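Local coordinates for protein 6-phospho-alpha-glucosidase (Merdibacter massiliensis, PDB 6VC6) that probably hydrolyses 6-phosphorylated alpha-glucosides, as a family 4 glycosidase that binds NAD and a manganese ion together with glucose 6-phosphate, at residues Met78-Met83 against Lys325-Ile330; Ile99-Gly104 against Tyr272-Leu277. All coordinates share one frame; numbering follows the deposited sequence.

Contact 1 (78-83 against 325-330) is buried and lies about 16 Å from the centre of the chain, whereas contact 2 (99-104 against 272-277) is partly buried, about 22 Å out and on the other side of that centre. Each joins the part of the chain bearing the NAD-binding sheet to the C-terminal family region. They share no element, although helix 89-102 follows strand 80-83 in the chain, and their centres are about 38 Å apart. Both are largely apolar: contact 1 sets two phenylalanine rings of a strand against a helix flank; contact 2 brings two helix ends together, its one phenylalanine lying against a glycine backbone in a Schellman motif.

Contact 1 (Met78-Met83 against Lys325-Ile330); sequences MDFIFM and KVAEAI
The ring of Phe80 takes the methyl of Ala327 over one face and Ile330 at its edge, while the ring of Phe82 turns its own edge to the same Ala327 methyl. The two phenylalanines stand on strand 80-83, a parallel strand within the Rossmann-like NAD-binding sheet of the family 4 glycosidases, flanked by strands 4-9 and 141-144. Helix 318-331, from the C-terminal family region, packs on the sheet here. The short segments of strand and helix run nearly antiparallel, at 155°, with their axes 10.7 Å apart at closest approach.

Ala327 CB lies 4.2 Å from the centroid of the Phe80 ring and only 18° off its normal, a CH-pi contact displaced toward the rim. Alanine suits this place because its short side chain lets the helix backbone come close: Phe80 CZ reaches Ala327 O at 3.6 Å. The methyl is also 3.9 Å from Phe82 CZ, so one small group is held between a ring face and a ring edge. One turn along, Ile330 meets the ring with its CG2 branch, which points anti to its backbone N; this sets the beta-branch at the edge of the Phe80 ring, near its plane.

Phe80 and Phe82 are two residues apart and therefore emerge on the same side of the strand, whereas Ile81 turns to Cys7 and Val9 on strand 4-9. Phe30 also touches Ala327, Leu143 packs on Phe82, and Trp141 packs on Ile330, extending the apolar layer beyond the two segments. All four touching residues are buried, which suits their apolar side chains: two broad rings and a branched aliphatic chain gathered round one small methyl. The Phe82 side chain is about 10 Å from the bound NAD. At the Phe80 rim, Ile330 CG2 lies 3.9 Å from Phe80 CE1.

Contact 2 (Ile99-Gly104 against Tyr272-Leu277); sequences ISLHLG and YKFSHL
Phe274 lays its ring against the backbone of Gly104, with CE1 3.6 Å from Gly104 C and the carbonyl Gly104 O over one ring face, offset toward the rim, while Leu101 O lies at the ring's edge, in its plane. Leu101 adds the aliphatic part: its CD2 methyl is 3.9 Å from Phe274 CD1 and also 3.9 Å from Leu277 CB, bridging the ring and the second leucine. The side chains of Leu101 and Leu277 meet at about a right angle. Phe274 reaches the glycine because its chi1 of 168° swings CG away from the backbone N.

Gly104 has positive phi (90°) and is the C-prime residue of a Schellman motif, with Gly104 N bonded to Leu101 O and Arg105 N to Ser100 O; glycine suits these backbone angles, at which a CB would press on the carbonyl O of Leu103. Behind Phe274, Tyr272 O accepts bonds from His276 ND1 (2.8 Å) and Ser275 OG (2.6 Å), tying the end of that helix together.

Ile106 also touches Phe274, and Pro279 and Thr282 touch Leu101. The contact thus joins the C-terminal ends of helices 89-102 and 270-275, while helix 419-432 packs against Ile99 and Leu103 of the 99-104 segment.

Contact 1 (Met78-Met83 against Lys325-Ile330)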
# COMPACT_ATOMS: atom_id res chain seq x y z
N MSE A 78 23.64 2.25 -1.87
CA MSE A 78 22.51 2.19 -0.96
C MSE A 78 22.24 0.76 -0.50
O MSE A 78 22.39 -0.19 -1.28
CB MSE A 78 21.26 2.78 -1.61
CG MSE A 78 21.28 4.29 -1.74
SE MSE A 78 21.07 5.20 -0.02
CE MSE A 78 22.42 6.59 -0.25
N ASP A 79 21.85 0.61 0.76
CA ASP A 79 21.47 -0.69 1.29
C ASP A 79 19.96 -0.92 1.21
O ASP A 79 19.51 -2.04 0.97
CB ASP A 79 21.93 -0.84 2.74
CG ASP A 79 23.44 -0.79 2.88
OD1 ASP A 79 24.12 -1.64 2.25
OD2 ASP A 79 23.95 0.08 3.61
N PHE A 80 19.17 0.13 1.41
CA PHE A 80 17.72 0.04 1.40
C PHE A 80 17.14 1.21 0.64
O PHE A 80 17.61 2.35 0.77
CB PHE A 80 17.15 0.01 2.82
CG PHE A 80 17.33 -1.30 3.53
CD1 PHE A 80 16.43 -2.34 3.34
CD2 PHE A 80 18.41 -1.50 4.38
CE1 PHE A 80 16.60 -3.54 3.99
CE2 PHE A 80 18.58 -2.71 5.03
CZ PHE A 80 17.67 -3.73 4.83
N ILE A 81 16.11 0.94 -0.16
CA ILE A 81 15.35 1.96 -0.87
C ILE A 81 13.91 1.88 -0.41
O ILE A 81 13.24 0.86 -0.63
CB ILE A 81 15.45 1.80 -2.40
CG1 ILE A 81 16.92 1.73 -2.84
CG2 ILE A 81 14.74 2.94 -3.10
CD1 ILE A 81 17.68 3.02 -2.63
N PHE A 82 13.43 2.94 0.23
CA PHE A 82 12.04 3.04 0.67
C PHE A 82 11.27 3.80 -0.40
O PHE A 82 11.50 5.00 -0.60
CB PHE A 82 11.93 3.74 2.03
CG PHE A 82 12.47 2.94 3.19
CD1 PHE A 82 13.05 1.70 3.00
CD2 PHE A 82 12.40 3.45 4.47
CE1 PHE A 82 13.54 0.97 4.07
CE2 PHE A 82 12.90 2.73 5.55
CZ PHE A 82 13.47 1.49 5.34
N MSE A 83 10.35 3.12 -1.08
CA MSE A 83 9.60 3.74 -2.16
C MSE A 83 8.17 4.07 -1.75
O MSE A 83 7.41 3.19 -1.36
CB MSE A 83 9.59 2.83 -3.39
CG MSE A 83 10.94 2.20 -3.70
SE MSE A 83 11.10 1.66 -5.57
CE MSE A 83 11.24 3.43 -6.38
N LYS A 325 10.55 -1.70 10.54
CA LYS A 325 10.63 -3.02 11.15
C LYS A 325 10.86 -4.10 10.10
O LYS A 325 11.55 -5.09 10.36
CB LYS A 325 9.35 -3.31 11.94
CG LYS A 325 9.15 -2.43 13.16
CD LYS A 325 9.96 -2.93 14.35
CE LYS A 325 9.83 -2.00 15.54
NZ LYS A 325 8.41 -1.64 15.80
N VAL A 326 10.29 -3.92 8.90
CA VAL A 326 10.57 -4.84 7.80
C VAL A 326 12.04 -4.78 7.41
O VAL A 326 12.68 -5.81 7.17
CB VAL A 326 9.64 -4.54 6.61
CG1 VAL A 326 10.15 -5.23 5.35
CG2 VAL A 326 8.22 -4.98 6.91
N ALA A 327 12.60 -3.57 7.36
CA ALA A 327 14.02 -3.42 7.06
C ALA A 327 14.88 -4.03 8.15
O ALA A 327 15.95 -4.59 7.87
CB ALA A 327 14.37 -1.95 6.86
N GLU A 328 14.44 -3.94 9.41
CA GLU A 328 15.17 -4.56 10.51
C GLU A 328 15.17 -6.08 10.38
O GLU A 328 16.22 -6.73 10.51
CB GLU A 328 14.57 -4.14 11.85
CG GLU A 328 14.78 -2.69 12.21
CD GLU A 328 14.09 -2.31 13.51
OE1 GLU A 328 13.74 -1.13 13.68
OE2 GLU A 328 13.89 -3.21 14.35
N ALA A 329 14.00 -6.67 10.12
CA ALA A 329 13.91 -8.11 9.96
C ALA A 329 14.76 -8.60 8.80
O ALA A 329 15.32 -9.70 8.85
CB ALA A 329 12.45 -8.53 9.77
N ILE A 330 14.87 -7.80 7.73
CA ILE A 330 15.70 -8.18 6.60
C ILE A 330 17.17 -8.05 6.95
O ILE A 330 17.96 -8.99 6.78
CB ILE A 330 15.33 -7.34 5.36
CG1 ILE A 330 13.96 -7.75 4.82
CG2 ILE A 330 16.40 -7.47 4.29
CD1 ILE A 330 13.45 -6.84 3.72

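Contact 2 (Ile99-Gly104 against Tyr272-Leu277)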
# COMPACT_ATOMS: atom_id res chain seq x y z
N ILE A 99 -14.12 11.15 -11.74
CA ILE A 99 -14.64 10.69 -13.03
C ILE A 99 -15.39 9.38 -12.87
O ILE A 99 -16.44 9.16 -13.50
CB ILE A 99 -13.50 10.59 -14.05
CG1 ILE A 99 -12.92 11.99 -14.32
CG2 ILE A 99 -13.99 9.95 -15.34
CD1 ILE A 99 -11.60 11.98 -15.07
N SER A 100 -14.88 8.47 -12.03
CA SER A 100 -15.58 7.21 -11.78
C SER A 100 -16.94 7.46 -11.15
O SER A 100 -17.95 6.90 -11.59
CB SER A 100 -14.72 6.30 -10.90
OG SER A 100 -13.48 6.00 -11.51
N LEU A 101 -16.99 8.30 -10.11
CA LEU A 101 -18.25 8.56 -9.43
C LEU A 101 -19.21 9.33 -10.32
O LEU A 101 -20.42 9.08 -10.29
CB LEU A 101 -17.99 9.32 -8.13
CG LEU A 101 -17.30 8.52 -7.02
CD1 LEU A 101 -16.73 9.44 -5.96
CD2 LEU A 101 -18.26 7.52 -6.41
N HIS A 102 -18.70 10.27 -11.12
CA HIS A 102 -19.56 11.00 -12.05
C HIS A 102 -20.15 10.10 -13.12
O HIS A 102 -21.17 10.46 -13.72
CB HIS A 102 -18.78 12.14 -12.71
CG HIS A 102 -18.52 13.30 -11.80
ND1 HIS A 102 -19.51 13.88 -11.03
CD2 HIS A 102 -17.39 14.01 -11.55
CE1 HIS A 102 -18.99 14.88 -10.33
NE2 HIS A 102 -17.71 14.98 -10.63
N LEU A 103 -19.55 8.94 -13.37
CA LEU A 103 -20.02 8.01 -14.38
C LEU A 103 -20.73 6.79 -13.79
O LEU A 103 -20.98 5.82 -14.51
CB LEU A 103 -18.86 7.56 -15.27
CG LEU A 103 -18.32 8.65 -16.21
CD1 LEU A 103 -17.06 8.18 -16.92
CD2 LEU A 103 -19.39 9.05 -17.22
N GLY A 104 -21.04 6.82 -12.49
CA GLY A 104 -21.88 5.80 -11.90
C GLY A 104 -21.17 4.58 -11.35
O GLY A 104 -21.80 3.52 -11.22
N TYR A 272 -24.02 -0.27 -1.91
CA TYR A 272 -24.02 0.53 -0.68
C TYR A 272 -22.85 1.50 -0.65
O TYR A 272 -23.01 2.67 -0.28
CB TYR A 272 -23.99 -0.39 0.54
CG TYR A 272 -24.02 0.34 1.87
CD1 TYR A 272 -22.84 0.76 2.48
CD2 TYR A 272 -25.22 0.60 2.51
CE1 TYR A 272 -22.86 1.43 3.69
CE2 TYR A 272 -25.25 1.26 3.73
CZ TYR A 272 -24.07 1.68 4.31
OH TYR A 272 -24.09 2.34 5.51
N LYS A 273 -21.65 1.03 -1.03
CA LYS A 273 -20.48 1.90 -0.98
C LYS A 273 -20.60 3.06 -1.96
O LYS A 273 -20.25 4.20 -1.63
CB LYS A 273 -19.21 1.09 -1.26
CG LYS A 273 -18.87 0.08 -0.17
CD LYS A 273 -18.32 0.76 1.08
CE LYS A 273 -17.93 -0.26 2.13
NZ LYS A 273 -17.09 0.34 3.21
N PHE A 274 -21.10 2.79 -3.17
CA PHE A 274 -21.27 3.87 -4.14
C PHE A 274 -22.32 4.87 -3.69
O PHE A 274 -22.16 6.08 -3.90
CB PHE A 274 -21.64 3.29 -5.51
CG PHE A 274 -22.10 4.32 -6.50
CD1 PHE A 274 -21.19 5.08 -7.21
CD2 PHE A 274 -23.46 4.52 -6.72
CE1 PHE A 274 -21.61 6.03 -8.12
CE2 PHE A 274 -23.89 5.47 -7.63
CZ PHE A 274 -22.96 6.22 -8.33
N SER A 275 -23.40 4.39 -3.07
CA SER A 275 -24.52 5.23 -2.67
C SER A 275 -24.13 6.28 -1.63
O SER A 275 -24.84 7.28 -1.49
CB SER A 275 -25.66 4.36 -2.13
OG SER A 275 -25.28 3.72 -0.93
N HIS A 276 -23.07 6.03 -0.86
CA HIS A 276 -22.69 6.90 0.24
C HIS A 276 -21.40 7.67 -0.03
O HIS A 276 -20.78 8.18 0.90
CB HIS A 276 -22.56 6.09 1.53
CG HIS A 276 -23.85 5.48 1.99
ND1 HIS A 276 -24.43 4.40 1.36
CD2 HIS A 276 -24.67 5.80 3.02
CE1 HIS A 276 -25.55 4.08 1.98
NE2 HIS A 276 -25.72 4.91 2.99
N LEU A 277 -21.00 7.77 -1.29
CA LEU A 277 -19.80 8.50 -1.68
C LEU A 277 -20.19 9.80 -2.36
O LEU A 277 -20.99 9.79 -3.30
CB LEU A 277 -18.91 7.65 -2.60
CG LEU A 277 -18.11 6.53 -1.93
CD1 LEU A 277 -17.34 5.72 -2.96
CD2 LEU A 277 -17.17 7.09 -0.87